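Local coordinates for Serine/threonine-protein kinase/endoribonuclease IRE1 (Saccharomyces cerevisiae, PDB 2BE1) that senses unfolded proteins in the endoplasmic reticulum lumen through its N-terminal lumenal domain, switching on its own RNase, which splices HAC1 precursor mRNA in the unfolded protein response, at residues Glu62-Gly67 / Gln296-Leu301; Asn278-Asp283 / Trp290-Ser295. One frame throughout, in Å; residues are numbered along the deposited sequence.

Contact 1 of 2, residues Glu62-Gly67 / Gln296-Leu301; sequences EPFGDG and QNFPSL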
# COMPACT_ATOMS: atom_id res chain seq x y z
N GLU A 62 -1.01 15.14 -11.62
CA GLU A 62 0.21 15.91 -11.45
C GLU A 62 1.23 14.90 -10.92
O GLU A 62 1.00 14.26 -9.87
CB GLU A 62 0.06 17.09 -10.52
CG GLU A 62 1.37 17.72 -10.16
CD GLU A 62 1.20 18.90 -9.23
OE1 GLU A 62 1.82 19.99 -9.42
OE2 GLU A 62 0.41 18.74 -8.30
N PRO A 63 2.34 14.70 -11.64
CA PRO A 63 3.26 13.65 -11.26
C PRO A 63 4.08 14.21 -10.15
O PRO A 63 5.20 14.67 -10.38
CB PRO A 63 4.15 13.51 -12.48
CG PRO A 63 4.19 14.81 -13.04
CD PRO A 63 2.81 15.42 -12.83
N PHE A 64 3.54 14.26 -8.95
CA PHE A 64 4.34 14.90 -7.94
C PHE A 64 3.67 14.67 -6.62
O PHE A 64 2.45 14.66 -6.52
CB PHE A 64 4.54 16.38 -8.21
CG PHE A 64 5.12 17.09 -7.07
CD1 PHE A 64 6.48 17.13 -6.89
CD2 PHE A 64 4.30 17.64 -6.07
CE1 PHE A 64 7.04 17.79 -5.75
CE2 PHE A 64 4.87 18.31 -4.93
CZ PHE A 64 6.21 18.38 -4.78
N GLY A 65 4.47 14.45 -5.61
CA GLY A 65 3.91 14.13 -4.34
C GLY A 65 2.97 12.96 -4.39
O GLY A 65 3.28 11.91 -4.98
N ASP A 66 1.82 13.16 -3.75
CA ASP A 66 0.76 12.18 -3.67
C ASP A 66 0.22 11.81 -5.02
O ASP A 66 -0.60 10.93 -5.12
CB ASP A 66 -0.37 12.74 -2.86
CG ASP A 66 -0.19 12.49 -1.36
OD1 ASP A 66 0.78 11.81 -0.92
OD2 ASP A 66 -1.04 12.98 -0.57
N GLY A 67 0.71 12.51 -6.04
CA GLY A 67 0.15 12.44 -7.38
C GLY A 67 -1.29 12.95 -7.44
O GLY A 67 -2.26 12.15 -7.47
N GLN A 296 1.49 25.78 -7.54
CA GLN A 296 1.96 25.53 -6.17
C GLN A 296 3.29 24.84 -6.29
O GLN A 296 4.32 25.30 -5.80
CB GLN A 296 1.03 24.59 -5.44
CG GLN A 296 -0.35 25.15 -5.17
CD GLN A 296 -0.95 25.79 -6.45
OE1 GLN A 296 -0.60 26.92 -6.83
NE2 GLN A 296 -1.86 25.07 -7.11
N ASN A 297 3.30 23.73 -7.01
CA ASN A 297 4.51 22.98 -7.15
C ASN A 297 5.45 23.45 -8.19
O ASN A 297 6.62 23.13 -8.12
CB ASN A 297 4.16 21.54 -7.34
CG ASN A 297 3.29 21.07 -6.23
OD1 ASN A 297 3.35 21.61 -5.12
ND2 ASN A 297 2.45 20.11 -6.50
N PHE A 298 5.00 24.20 -9.18
CA PHE A 298 5.96 24.49 -10.22
C PHE A 298 5.84 25.91 -10.72
O PHE A 298 5.82 26.15 -11.99
CB PHE A 298 5.88 23.50 -11.39
CG PHE A 298 5.99 22.08 -10.99
CD1 PHE A 298 4.85 21.37 -10.59
CD2 PHE A 298 7.23 21.46 -10.99
CE1 PHE A 298 4.98 20.02 -10.20
CE2 PHE A 298 7.39 20.13 -10.66
CZ PHE A 298 6.26 19.40 -10.27
N PRO A 299 5.84 26.87 -9.76
CA PRO A 299 5.52 28.27 -9.98
C PRO A 299 6.42 28.75 -11.07
O PRO A 299 5.99 29.40 -12.03
CB PRO A 299 5.99 28.90 -8.70
CG PRO A 299 7.06 27.95 -8.25
CD PRO A 299 6.31 26.68 -8.39
N SER A 300 7.67 28.37 -10.92
CA SER A 300 8.67 28.93 -11.77
C SER A 300 8.42 28.62 -13.28
O SER A 300 8.57 29.51 -14.16
CB SER A 300 10.04 28.48 -11.28
OG SER A 300 11.08 29.00 -12.10
N LEU A 301 8.05 27.35 -13.53
CA LEU A 301 7.71 26.83 -14.86
C LEU A 301 6.37 27.36 -15.35
O LEU A 301 6.28 27.96 -16.43
CB LEU A 301 7.64 25.33 -14.81
CG LEU A 301 7.58 24.71 -16.20
CD1 LEU A 301 8.53 23.59 -16.24
CD2 LEU A 301 6.19 24.20 -16.42

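Contact 2 of 2, residues Asn278-Asp283 / Trp290-Ser295; sequences NKVYLD and WFALSS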
# COMPACT_ATOMS: atom_id res chain seq x y z
N ASN A 278 -3.46 30.17 -9.09
CA ASN A 278 -4.30 28.97 -9.27
C ASN A 278 -4.36 28.48 -10.73
O ASN A 278 -5.31 27.83 -11.15
CB ASN A 278 -5.74 29.21 -8.75
CG ASN A 278 -6.37 30.56 -9.30
OD1 ASN A 278 -6.62 31.50 -8.54
ND2 ASN A 278 -6.61 30.64 -10.62
N LYS A 279 -3.34 28.83 -11.51
CA LYS A 279 -3.22 28.29 -12.86
C LYS A 279 -2.33 27.05 -12.96
O LYS A 279 -1.21 27.04 -12.45
CB LYS A 279 -2.69 29.35 -13.80
CG LYS A 279 -1.77 30.33 -13.19
CD LYS A 279 -1.83 31.60 -14.04
CE LYS A 279 -0.71 32.60 -13.70
NZ LYS A 279 -0.56 33.74 -14.64
N VAL A 280 -2.81 26.02 -13.65
CA VAL A 280 -1.96 24.88 -13.92
C VAL A 280 -1.59 24.74 -15.40
O VAL A 280 -2.33 25.17 -16.28
CB VAL A 280 -2.54 23.61 -13.32
CG1 VAL A 280 -3.98 23.81 -12.97
CG2 VAL A 280 -2.31 22.44 -14.24
N TYR A 281 -0.43 24.15 -15.64
CA TYR A 281 0.11 23.88 -16.95
C TYR A 281 -0.09 22.42 -17.32
O TYR A 281 0.21 21.57 -16.50
CB TYR A 281 1.56 24.12 -16.84
CG TYR A 281 2.32 23.56 -17.97
CD1 TYR A 281 2.44 24.28 -19.18
CD2 TYR A 281 2.94 22.32 -17.87
CE1 TYR A 281 3.16 23.76 -20.27
CE2 TYR A 281 3.65 21.80 -18.96
CZ TYR A 281 3.74 22.53 -20.14
OH TYR A 281 4.40 22.01 -21.18
N LEU A 282 -0.61 22.13 -18.52
CA LEU A 282 -0.88 20.74 -19.02
C LEU A 282 0.05 20.42 -20.15
O LEU A 282 0.49 21.31 -20.91
CB LEU A 282 -2.24 20.60 -19.62
CG LEU A 282 -3.41 20.96 -18.72
CD1 LEU A 282 -4.78 20.76 -19.43
CD2 LEU A 282 -3.26 20.11 -17.39
N ASP A 283 0.34 19.13 -20.28
CA ASP A 283 1.28 18.65 -21.30
C ASP A 283 1.21 17.17 -21.25
O ASP A 283 0.64 16.63 -20.26
CB ASP A 283 2.68 19.05 -20.98
CG ASP A 283 3.54 19.09 -22.19
OD1 ASP A 283 4.66 19.66 -22.14
OD2 ASP A 283 3.09 18.54 -23.20
N TRP A 290 -1.70 12.59 -20.34
CA TRP A 290 -1.75 14.00 -19.96
C TRP A 290 -1.29 14.23 -18.54
O TRP A 290 -1.76 13.55 -17.63
CB TRP A 290 -3.21 14.55 -20.10
CG TRP A 290 -3.44 14.82 -21.52
CD1 TRP A 290 -4.02 13.98 -22.43
CD2 TRP A 290 -2.95 15.95 -22.26
NE1 TRP A 290 -3.94 14.54 -23.68
CE2 TRP A 290 -3.29 15.74 -23.61
CE3 TRP A 290 -2.28 17.13 -21.89
CZ2 TRP A 290 -3.00 16.63 -24.60
CZ3 TRP A 290 -1.97 18.01 -22.86
CH2 TRP A 290 -2.35 17.77 -24.22
N PHE A 291 -0.44 15.22 -18.31
CA PHE A 291 -0.12 15.54 -16.90
C PHE A 291 -0.19 17.02 -16.56
O PHE A 291 -0.05 17.91 -17.45
CB PHE A 291 1.25 15.00 -16.47
CG PHE A 291 2.42 15.67 -17.20
CD1 PHE A 291 2.88 16.94 -16.82
CD2 PHE A 291 3.06 15.02 -18.31
CE1 PHE A 291 4.00 17.54 -17.52
CE2 PHE A 291 4.13 15.64 -18.99
CZ PHE A 291 4.60 16.87 -18.58
N ALA A 292 -0.40 17.28 -15.27
CA ALA A 292 -0.52 18.68 -14.83
C ALA A 292 0.66 19.11 -13.95
O ALA A 292 1.27 18.27 -13.28
CB ALA A 292 -1.77 18.87 -14.07
N LEU A 293 0.96 20.40 -13.96
CA LEU A 293 1.93 20.97 -13.06
C LEU A 293 1.27 22.23 -12.50
O LEU A 293 1.10 23.24 -13.21
CB LEU A 293 3.26 21.24 -13.78
CG LEU A 293 3.83 20.07 -14.59
CD1 LEU A 293 5.10 20.45 -15.14
CD2 LEU A 293 4.13 18.91 -13.74
N SER A 294 0.85 22.15 -11.25
CA SER A 294 0.22 23.27 -10.54
C SER A 294 1.23 24.35 -10.35
O SER A 294 2.45 24.07 -10.26
CB SER A 294 -0.18 22.84 -9.14
OG SER A 294 0.93 22.44 -8.35
N SER A 295 0.79 25.57 -10.21
CA SER A 295 1.82 26.55 -9.90
C SER A 295 2.26 26.48 -8.41
O SER A 295 3.32 27.05 -8.05
CB SER A 295 1.38 27.94 -10.26
OG SER A 295 0.13 28.17 -9.63

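Contact 1 of 2, residues Glu62-Gly67 / Gln296-Leu301
N297 reaches across to E62 and F64 at once, and F298 beside it adds a second aromatic ring. The E62 chain runs straight out: CG is anti to the backbone N (chi1 169°) and the links beyond it are extended, which carries the carboxylate to the opposite segment. There OE1 accepts a weak, bent hydrogen bond from N297 ND2 at 3.0 Å, with an N-H...O angle of 145° and the carboxylate and amide planes turned 26° apart. OE1 also lies in the plane of the F298 ring at its edge, 3.3 Å from F298 CE1, where the partly positive ring hydrogens would probably suit a carboxylate oxygen. The stronger partner of OE1 is S294 OG, outside these segments; the same hydroxyl bonds N297 N, so S294 joins the E62 carboxylate to the backbone of N297.

The F64 side chain likewise has CG anti to its backbone N, which swings the ring toward N297. N297 CB stands 4.0 Å above the plane of the F64 ring, offset toward its rim, while the amide is inclined to that ring. F298 turns its edge to the face of F64 in a T-shaped pair, centroids 5.6 Å apart. F298 CZ also packs on F64 CB at 4.0 Å.

This packing joins the loop between strands 57-61 and 68-73 to the N-terminal end of helix 299-303, where F298 is the N-cap residue. Strand 290-294 lies against both segments through P63 and F298, and V246 of strand 245-254 touches the same two side chains.

Contact 2 of 2, residues Asn278-Asp283 / Trp290-Ser295
D283 and F291 form a hydrogen-bonded antiparallel pair whose side chains also touch. F291 N donates to D283 O at 2.6 Å and almost straight, 178° at the hydrogen; the return bond, D283 N to F291 O, is 3.1 Å long and more bent. Because F291 CG sits between its backbone N and carbonyl carbon (chi1 66°), the ring folds back across the partner strand: D283 O lies 3.5 Å above one face of the F291 ring, toward the rim, and D283 CB makes an off-centre CH-pi contact with the same ring. Without the ring, as with an alanine here, D283 would lose the face over its O and CB, and a gap would probably open beside L293, whose CG meets the ring edge.

The next hydrogen-bonded pair is Y281 with L293, where Y281 N reaches L293 O at 3.0 Å. Their side chains run alongside each other, Y281 CD2 4.0 Å from L293 CD1. Y281 OH donates to D283 OD1 at 2.6 Å from above the carboxylate plane, tethering the carboxylate on the face that holds F291 and L293. On the other face A292 CB fits between V280 CG2, 3.6 Å away, and L282 CD2.

These strands form a beta hairpin with axes at 157°. Strand 334-336 bonds to the other edge of 280-284, making it the middle strand of a three-stranded antiparallel sheet; I60 of strand 57-61 packs on L282, W290 and A292, and I332 of helix 325-332 on L282 and W290.

How the contacts relate
From the N terminus, the chain passes through strand 57-61 into the loop at 62-67, then makes the large excursion that contact 1 closes, 229 residues later, at 296-301. Contact 2 closes a much shorter loop, the hairpin of 280-284 and 290-294, lying wholly within that excursion; the two loops do not cross. The centres are about 8 Å apart, and strand 290-294 is followed, after a short connection, by helix 299-303. They also meet physically: P63 CD packs on A292 O at 3.3 Å, and F298 CD1 on L293 CB at 3.6 Å. Together they fasten an early loop of the lumenal domain to a hairpin and helix late in the chain.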